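Exocyst complex component EXO70 (Saccharomyces cerevisiae, PDB 2B1E) serves in the exocyst complex that tethers secretory vesicles to sites of exocytosis, and takes part in assembly of that complex. Local coordinates at residues N20-Y25 against H46-M51; R81-L86 against D128-N133. All blocks are in the same frame, centred on the assembly; numbering follows the deposited sequence.

Contact 1 (N20-Y25 against H46-M51); sequences NEASKY and HKLDDM
Glu21 opens the contact with the aliphatic root of its side chain: its CB lies 3.9 Å from CE of Met51, while the carboxylate bends away at the second torsion. There NZ of Lys24, one turn on, donates to OE2 of Glu21 in a salt bridge of 3.1 Å; the ammonium comes from above the carboxylate plane. The charged end is thus tied along the helix surface and the methylene faces the neighbour. Next comes Ala22, at the level of Leu48, where the backbones come nearest, their CA atoms 6.9 Å apart. Its CB is 4.4 Å from CD2 of Leu48 and only at the limit of contact with SD of Met51, a loose apolar meeting. Tyr25 covers the most ground, meeting three residues of the other helix: CD2 of Leu48 stands 3.9 Å from the ring's CD2 and nearly as close to its CB, CE of Met51 comes in at the ring edge near its plane, and CB of Lys47 approaches the ring obliquely. Lys47 then continues past the phenol, its CD 3.9 Å from OH of Tyr25, before its ammonium end turns off from the neighbouring helix. Met51 gets this far because CG is anti to its backbone N (chi1 -177°) and the chain runs straight to SD, bending only at the last torsion, which points the methyl at the Glu21 CB and the Tyr25 ring alike. No hydrogen bond crosses between the segments. Beyond them, Leu75, Leu78 and Ile79 of helix 66-94 pack on Leu48, and Leu18 packs on Met51. With short-segment axes 10.7 Å apart and 156° between their directions, this is the near-antiparallel apolar packing of an all-helical bundle, here at the N-terminal end of the Exo70 rod.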
ATOM      1  N   ASN A  20      44.762  31.858 -51.517  1.00 18.07           N
ATOM      2  CA  ASN A  20      45.907  31.037 -51.132  1.00 19.16           C
ATOM      3  C   ASN A  20      45.800  30.648 -49.658  1.00 18.40           C
ATOM      4  O   ASN A  20      45.994  29.485 -49.305  1.00 20.19           O
ATOM      5  CB  ASN A  20      47.218  31.790 -51.380  1.00 21.28           C
ATOM      6  CG  ASN A  20      48.437  30.935 -51.087  1.00 23.03           C
ATOM      7  OD1 ASN A  20      48.616  29.869 -51.677  1.00 27.03           O
ATOM      8  ND2 ASN A  20      49.279  31.396 -50.172  1.00 23.62           N
ATOM      9  N   GLU A  21      45.492  31.614 -48.797  1.00 16.88           N
ATOM     10  CA  GLU A  21      45.343  31.344 -47.365  1.00 17.45           C
ATOM     11  C   GLU A  21      44.261  30.302 -47.122  1.00 16.40           C
ATOM     12  O   GLU A  21      44.446  29.373 -46.341  1.00 16.86           O
ATOM     13  CB  GLU A  21      44.975  32.620 -46.606  1.00 20.80           C
ATOM     14  CG  GLU A  21      46.045  33.683 -46.637  1.00 25.58           C
ATOM     15  CD  GLU A  21      47.271  33.267 -45.862  1.00 29.93           C
ATOM     16  OE1 GLU A  21      47.126  32.960 -44.659  1.00 32.63           O
ATOM     17  OE2 GLU A  21      48.372  33.244 -46.451  1.00 33.65           O
ATOM     18  N   ALA A  22      43.119  30.464 -47.781  1.00 12.98           N
ATOM     19  CA  ALA A  22      42.030  29.509 -47.623  1.00 14.66           C
ATOM     20  C   ALA A  22      42.468  28.113 -48.051  1.00 15.98           C
ATOM     21  O   ALA A  22      42.097  27.123 -47.410  1.00 15.98           O
ATOM     22  CB  ALA A  22      40.828  29.942 -48.432  1.00 15.26           C
ATOM     23  N   SER A  23      43.249  28.036 -49.130  1.00 17.13           N
ATOM     24  CA  SER A  23      43.740  26.757 -49.648  1.00 17.34           C
ATOM     25  C   SER A  23      44.602  26.055 -48.613  1.00 16.46           C
ATOM     26  O   SER A  23      44.533  24.830 -48.446  1.00 16.25           O
ATOM     27  CB  SER A  23      44.561  26.961 -50.923  1.00 20.33           C
ATOM     28  OG  SER A  23      43.733  27.254 -52.035  1.00 24.26           O
ATOM     29  N   LYS A  24      45.414  26.836 -47.914  1.00 15.57           N
ATOM     30  CA  LYS A  24      46.275  26.275 -46.890  1.00 16.62           C
ATOM     31  C   LYS A  24      45.436  25.756 -45.728  1.00 16.97           C
ATOM     32  O   LYS A  24      45.737  24.708 -45.152  1.00 14.29           O
ATOM     33  CB  LYS A  24      47.288  27.326 -46.419  1.00 19.65           C
ATOM     34  CG  LYS A  24      48.266  27.741 -47.530  1.00 23.59           C
ATOM     35  CD  LYS A  24      49.445  28.554 -47.009  1.00 26.43           C
ATOM     36  CE  LYS A  24      49.014  29.944 -46.556  1.00 27.74           C
ATOM     37  NZ  LYS A  24      50.145  30.740 -45.994  1.00 28.00           N
ATOM     38  N   TYR A  25      44.364  26.471 -45.393  1.00 16.55           N
ATOM     39  CA  TYR A  25      43.518  26.037 -44.291  1.00 15.44           C
ATOM     40  C   TYR A  25      42.784  24.756 -44.659  1.00 14.24           C
ATOM     41  O   TYR A  25      42.547  23.899 -43.799  1.00 12.20           O
ATOM     42  CB  TYR A  25      42.502  27.122 -43.909  1.00 17.20           C
ATOM     43  CG  TYR A  25      43.125  28.350 -43.292  1.00 18.62           C
ATOM     44  CD1 TYR A  25      44.077  28.237 -42.284  1.00 19.29           C
ATOM     45  CD2 TYR A  25      42.762  29.626 -43.719  1.00 18.69           C
ATOM     46  CE1 TYR A  25      44.663  29.368 -41.714  1.00 21.30           C
ATOM     47  CE2 TYR A  25      43.338  30.769 -43.154  1.00 22.11           C
ATOM     48  CZ  TYR A  25      44.288  30.631 -42.155  1.00 21.28           C
ATOM     49  OH  TYR A  25      44.867  31.750 -41.606  1.00 23.09           O
ATOM     50  N   HIS A  46      36.928  28.816 -37.704  1.00 11.01           N
ATOM     51  CA  HIS A  46      36.611  30.196 -37.311  1.00 11.41           C
ATOM     52  C   HIS A  46      37.340  31.179 -38.246  1.00 12.66           C
ATOM     53  O   HIS A  46      36.776  32.201 -38.642  1.00 11.80           O
ATOM     54  CB  HIS A  46      37.030  30.492 -35.854  1.00 12.77           C
ATOM     55  CG  HIS A  46      36.149  29.867 -34.813  1.00 10.17           C
ATOM     56  ND1 HIS A  46      34.775  29.853 -34.906  1.00 10.24           N
ATOM     57  CD2 HIS A  46      36.449  29.269 -33.633  1.00 10.29           C
ATOM     58  CE1 HIS A  46      34.267  29.273 -33.833  1.00 11.48           C
ATOM     59  NE2 HIS A  46      35.262  28.909 -33.044  1.00  9.25           N
ATOM     60  N   LYS A  47      38.594  30.882 -38.581  1.00 12.40           N
ATOM     61  CA  LYS A  47      39.361  31.750 -39.476  1.00 14.97           C
ATOM     62  C   LYS A  47      38.631  31.911 -40.805  1.00 13.42           C
ATOM     63  O   LYS A  47      38.533  33.008 -41.341  1.00 11.04           O
ATOM     64  CB  LYS A  47      40.755  31.170 -39.744  1.00 17.19           C
ATOM     65  CG  LYS A  47      41.763  31.331 -38.609  1.00 24.09           C
ATOM     66  CD  LYS A  47      42.441  32.690 -38.667  1.00 29.47           C
ATOM     67  CE  LYS A  47      43.523  32.824 -37.604  1.00 32.00           C
ATOM     68  NZ  LYS A  47      44.238  34.132 -37.718  1.00 33.98           N
ATOM     69  N   LEU A  48      38.124  30.804 -41.340  1.00 12.43           N
ATOM     70  CA  LEU A  48      37.412  30.834 -42.619  1.00 11.90           C
ATOM     71  C   LEU A  48      36.130  31.649 -42.513  1.00 11.82           C
ATOM     72  O   LEU A  48      35.799  32.445 -43.400  1.00 10.43           O
ATOM     73  CB  LEU A  48      37.081  29.409 -43.056  1.00 13.02           C
ATOM     74  CG  LEU A  48      38.281  28.499 -43.335  1.00 12.62           C
ATOM     75  CD1 LEU A  48      37.798  27.061 -43.455  1.00 16.76           C
ATOM     76  CD2 LEU A  48      39.002  28.938 -44.602  1.00 15.59           C
ATOM     77  N   ASP A  49      35.409  31.421 -41.422  1.00 11.89           N
ATOM     78  CA  ASP A  49      34.161  32.100 -41.148  1.00 13.64           C
ATOM     79  C   ASP A  49      34.397  33.605 -41.074  1.00 14.31           C
ATOM     80  O   ASP A  49      33.686  34.391 -41.709  1.00  9.18           O
ATOM     81  CB  ASP A  49      33.591  31.594 -39.822  1.00 17.71           C
ATOM     82  CG  ASP A  49      32.102  31.365 -39.883  1.00 20.05           C
ATOM     83  OD1 ASP A  49      31.486  31.776 -40.889  1.00 21.18           O
ATOM     84  OD2 ASP A  49      31.547  30.778 -38.928  1.00 23.93           O
ATOM     85  N   ASP A  50      35.413  34.002 -40.309  1.00 13.68           N
ATOM     86  CA  ASP A  50      35.737  35.414 -40.160  1.00 13.43           C
ATOM     87  C   ASP A  50      36.233  35.988 -41.490  1.00 13.76           C
ATOM     88  O   ASP A  50      35.895  37.119 -41.839  1.00 14.44           O
ATOM     89  CB  ASP A  50      36.772  35.599 -39.044  1.00 15.37           C
ATOM     90  CG  ASP A  50      36.210  35.232 -37.667  1.00 16.98           C
ATOM     91  OD1 ASP A  50      36.993  35.162 -36.695  1.00 14.18           O
ATOM     92  OD2 ASP A  50      34.979  35.011 -37.559  1.00 12.66           O
ATOM     93  N   MET A  51      37.003  35.212 -42.248  1.00 12.62           N
ATOM     94  CA  MET A  51      37.492  35.691 -43.546  1.00 12.73           C
ATOM     95  C   MET A  51      36.289  35.965 -44.448  1.00 13.32           C
ATOM     96  O   MET A  51      36.196  37.021 -45.071  1.00 13.68           O
ATOM     97  CB  MET A  51      38.411  34.652 -44.216  1.00 12.09           C
ATOM     98  CG  MET A  51      39.018  35.115 -45.553  1.00 11.72           C
ATOM     99  SD  MET A  51      40.050  33.866 -46.408  1.00  9.30           S
ATOM    100  CE  MET A  51      41.510  33.940 -45.347  1.00 16.43           C
TER

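Contact 2 (R81-L86 against D128-N133); sequences RSEAQL and DYFHGN
Glu83 and Leu86, one turn apart on helix 66-94, meet Tyr129 and Phe130 at the end of helix 117-132 in a buried helix-helix contact of the all-helical Exo70 rod; the N-to-C directions of the two short segments are 137° apart. The polar link is a single hydrogen bond from OH of Tyr129 to OE1 of Glu83, a short 2.5 Å. It uses the anti lone pair of that oxygen, and the carboxylate plane is turned 76° from the ring. Glu83 spans the gap with its chain extended beyond CG, and the bond gives a buried carboxylate a partner. A phenylalanine in place of Tyr129 would probably keep the ring packing but leave OE1 of Glu83 without this donor in a buried setting. Apolar contacts lie beside the bond. CD1 of Leu86 sits over one face of the Tyr129 ring, 4.0 Å from its centroid, in a CH-pi contact. The far end of the Phe130 ring touches both residues: CE2 is 3.9 Å from CB of Leu86, and CE1 is 4.0 Å from CB of Glu83. The backbone O of Glu83 faces CZ of Phe130 in the ring plane. On the Tyr129 face opposite Leu86, ND2 of Asn133 lies above the rim and donates to Tyr129 O over 3.2 Å in a bent bond, from 41° above the carbonyl plane.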
ATOM      1  N   ARG A  81      31.376  21.752 -45.043  1.00  9.56           N
ATOM      2  CA  ARG A  81      31.890  20.389 -44.952  1.00 11.37           C
ATOM      3  C   ARG A  81      32.560  20.136 -43.607  1.00 11.15           C
ATOM      4  O   ARG A  81      32.380  19.074 -43.000  1.00 10.05           O
ATOM      5  CB  ARG A  81      32.879  20.115 -46.089  1.00 12.62           C
ATOM      6  CG  ARG A  81      32.295  20.232 -47.492  1.00 12.15           C
ATOM      7  CD  ARG A  81      33.220  19.601 -48.523  1.00 10.39           C
ATOM      8  NE  ARG A  81      34.457  20.352 -48.771  1.00 11.67           N
ATOM      9  CZ  ARG A  81      34.525  21.441 -49.536  1.00  9.31           C
ATOM     10  NH1 ARG A  81      33.421  21.907 -50.111  1.00  7.09           N
ATOM     11  NH2 ARG A  81      35.694  22.034 -49.768  1.00  8.50           N
ATOM     12  N   SER A  82      33.337  21.114 -43.145  1.00  9.50           N
ATOM     13  CA  SER A  82      34.028  20.994 -41.875  1.00  9.88           C
ATOM     14  C   SER A  82      33.060  20.890 -40.695  1.00 11.01           C
ATOM     15  O   SER A  82      33.290  20.117 -39.759  1.00 10.10           O
ATOM     16  CB  SER A  82      34.978  22.179 -41.693  1.00  8.15           C
ATOM     17  OG  SER A  82      35.895  22.243 -42.772  1.00 10.25           O
ATOM     18  N   GLU A  83      31.975  21.660 -40.734  1.00 10.21           N
ATOM     19  CA  GLU A  83      31.000  21.606 -39.657  1.00 12.77           C
ATOM     20  C   GLU A  83      30.245  20.275 -39.685  1.00 12.89           C
ATOM     21  O   GLU A  83      29.875  19.747 -38.640  1.00 14.12           O
ATOM     22  CB  GLU A  83      30.043  22.811 -39.745  1.00 13.49           C
ATOM     23  CG  GLU A  83      30.723  24.099 -39.260  1.00 15.58           C
ATOM     24  CD  GLU A  83      29.894  25.373 -39.442  1.00 16.27           C
ATOM     25  OE1 GLU A  83      30.283  26.409 -38.870  1.00 15.98           O
ATOM     26  OE2 GLU A  83      28.878  25.356 -40.154  1.00 17.34           O
ATOM     27  N   ALA A  84      30.038  19.719 -40.877  1.00 14.23           N
ATOM     28  CA  ALA A  84      29.344  18.441 -40.985  1.00 14.07           C
ATOM     29  C   ALA A  84      30.220  17.373 -40.317  1.00 14.41           C
ATOM     30  O   ALA A  84      29.719  16.443 -39.693  1.00 15.59           O
ATOM     31  CB  ALA A  84      29.089  18.096 -42.458  1.00 15.07           C
ATOM     32  N   GLN A  85      31.531  17.529 -40.438  1.00 12.85           N
ATOM     33  CA  GLN A  85      32.473  16.594 -39.830  1.00 13.75           C
ATOM     34  C   GLN A  85      32.422  16.702 -38.305  1.00 12.91           C
ATOM     35  O   GLN A  85      32.578  15.702 -37.591  1.00 11.80           O
ATOM     36  CB  GLN A  85      33.888  16.880 -40.342  1.00 15.60           C
ATOM     37  CG  GLN A  85      34.984  16.063 -39.677  1.00 18.92           C
ATOM     38  CD  GLN A  85      34.742  14.567 -39.742  1.00 22.35           C
ATOM     39  OE1 GLN A  85      34.439  14.016 -40.809  1.00 25.79           O
ATOM     40  NE2 GLN A  85      34.880  13.895 -38.602  1.00 20.12           N
ATOM     41  N   LEU A  86      32.206  17.922 -37.815  1.00 11.10           N
ATOM     42  CA  LEU A  86      32.100  18.164 -36.385  1.00  9.54           C
ATOM     43  C   LEU A  86      30.883  17.438 -35.828  1.00 11.15           C
ATOM     44  O   LEU A  86      30.918  16.920 -34.715  1.00 10.07           O
ATOM     45  CB  LEU A  86      31.995  19.666 -36.106  1.00 10.47           C
ATOM     46  CG  LEU A  86      33.339  20.389 -36.236  1.00  7.48           C
ATOM     47  CD1 LEU A  86      33.117  21.890 -36.189  1.00  9.46           C
ATOM     48  CD2 LEU A  86      34.269  19.941 -35.117  1.00  8.06           C
ATOM     49  N   ASP A 128      29.476  24.235 -27.637  1.00 10.95           N
ATOM     50  CA  ASP A 128      29.811  25.652 -27.592  1.00 14.07           C
ATOM     51  C   ASP A 128      30.086  26.187 -28.988  1.00 12.77           C
ATOM     52  O   ASP A 128      29.685  27.299 -29.331  1.00 13.52           O
ATOM     53  CB  ASP A 128      31.025  25.900 -26.698  1.00 14.35           C
ATOM     54  CG  ASP A 128      30.668  25.892 -25.215  1.00 19.91           C
ATOM     55  OD1 ASP A 128      29.634  26.491 -24.841  1.00 21.88           O
ATOM     56  OD2 ASP A 128      31.428  25.304 -24.425  1.00 21.06           O
ATOM     57  N   TYR A 129      30.777  25.400 -29.799  1.00 11.90           N
ATOM     58  CA  TYR A 129      31.047  25.834 -31.164  1.00  9.73           C
ATOM     59  C   TYR A 129      29.722  26.136 -31.886  1.00 10.44           C
ATOM     60  O   TYR A 129      29.538  27.210 -32.468  1.00  9.77           O
ATOM     61  CB  TYR A 129      31.783  24.740 -31.947  1.00  6.59           C
ATOM     62  CG  TYR A 129      31.981  25.117 -33.406  1.00 10.34           C
ATOM     63  CD1 TYR A 129      33.082  25.877 -33.814  1.00 10.67           C
ATOM     64  CD2 TYR A 129      31.021  24.777 -34.368  1.00  8.33           C
ATOM     65  CE1 TYR A 129      33.219  26.291 -35.146  1.00 11.32           C
ATOM     66  CE2 TYR A 129      31.148  25.184 -35.681  1.00  8.84           C
ATOM     67  CZ  TYR A 129      32.244  25.938 -36.065  1.00  9.82           C
ATOM     68  OH  TYR A 129      32.339  26.338 -37.373  1.00 11.21           O
ATOM     69  N   PHE A 130      28.793  25.188 -31.861  1.00 11.15           N
ATOM     70  CA  PHE A 130      27.536  25.400 -32.568  1.00 13.14           C
ATOM     71  C   PHE A 130      26.595  26.409 -31.923  1.00 15.48           C
ATOM     72  O   PHE A 130      25.805  27.058 -32.620  1.00 15.54           O
ATOM     73  CB  PHE A 130      26.841  24.065 -32.820  1.00 13.53           C
ATOM     74  CG  PHE A 130      27.462  23.279 -33.944  1.00 14.52           C
ATOM     75  CD1 PHE A 130      27.423  23.768 -35.254  1.00 13.67           C
ATOM     76  CD2 PHE A 130      28.112  22.075 -33.696  1.00 13.45           C
ATOM     77  CE1 PHE A 130      28.028  23.066 -36.301  1.00 14.01           C
ATOM     78  CE2 PHE A 130      28.715  21.370 -34.730  1.00 16.00           C
ATOM     79  CZ  PHE A 130      28.674  21.866 -36.036  1.00 16.81           C
ATOM     80  N   HIS A 131      26.663  26.552 -30.606  1.00 16.36           N
ATOM     81  CA  HIS A 131      25.828  27.552 -29.952  1.00 19.88           C
ATOM     82  C   HIS A 131      26.418  28.895 -30.360  1.00 21.34           C
ATOM     83  O   HIS A 131      25.706  29.880 -30.507  1.00 21.36           O
ATOM     84  CB  HIS A 131      25.855  27.377 -28.431  1.00 20.35           C
ATOM     85  CG  HIS A 131      24.868  26.368 -27.932  1.00 25.55           C
ATOM     86  ND1 HIS A 131      23.543  26.673 -27.708  1.00 27.37           N
ATOM     87  CD2 HIS A 131      24.994  25.039 -27.696  1.00 25.67           C
ATOM     88  CE1 HIS A 131      22.894  25.577 -27.356  1.00 28.45           C
ATOM     89  NE2 HIS A 131      23.751  24.571 -27.343  1.00 28.85           N
ATOM     90  N   GLY A 132      27.729  28.914 -30.576  1.00 22.15           N
ATOM     91  CA  GLY A 132      28.389  30.140 -30.984  1.00 23.77           C
ATOM     92  C   GLY A 132      28.123  30.526 -32.429  1.00 25.35           C
ATOM     93  O   GLY A 132      28.277  31.696 -32.807  1.00 25.89           O
ATOM     94  N   ASN A 133      27.716  29.555 -33.242  1.00 24.37           N
ATOM     95  CA  ASN A 133      27.441  29.802 -34.656  1.00 23.75           C
ATOM     96  C   ASN A 133      25.979  29.675 -35.064  1.00 22.55           C
ATOM     97  O   ASN A 133      25.668  29.131 -36.128  1.00 22.80           O
ATOM     98  CB  ASN A 133      28.284  28.875 -35.531  1.00 25.38           C
ATOM     99  CG  ASN A 133      29.697  29.372 -35.694  1.00 28.29           C
ATOM    100  OD1 ASN A 133      29.930  30.423 -36.300  1.00 27.19           O
ATOM    101  ND2 ASN A 133      30.657  28.627 -35.147  1.00 27.38           N
TER

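From the N terminus, contact 1 closes first: helix 15-30 turns through the short helix 33-36 and returns as helix 38-56, so 20-25 meets 46-51 across a 20-residue connection. The chain then enters helix 66-94, which carries the first half of contact 2, and after 41 more residues helix 117-132 brings the second half. The two loops follow in series, neither nesting nor crossing. Their centres are 15 Å apart and they touch directly: the rings of His46 and Tyr129 meet, and Asp49 lies against Asn133. Helix 38-56 therefore packs against both helix 15-30 and helix 117-132, and joins the N-terminal hairpin to the following helices of the rod.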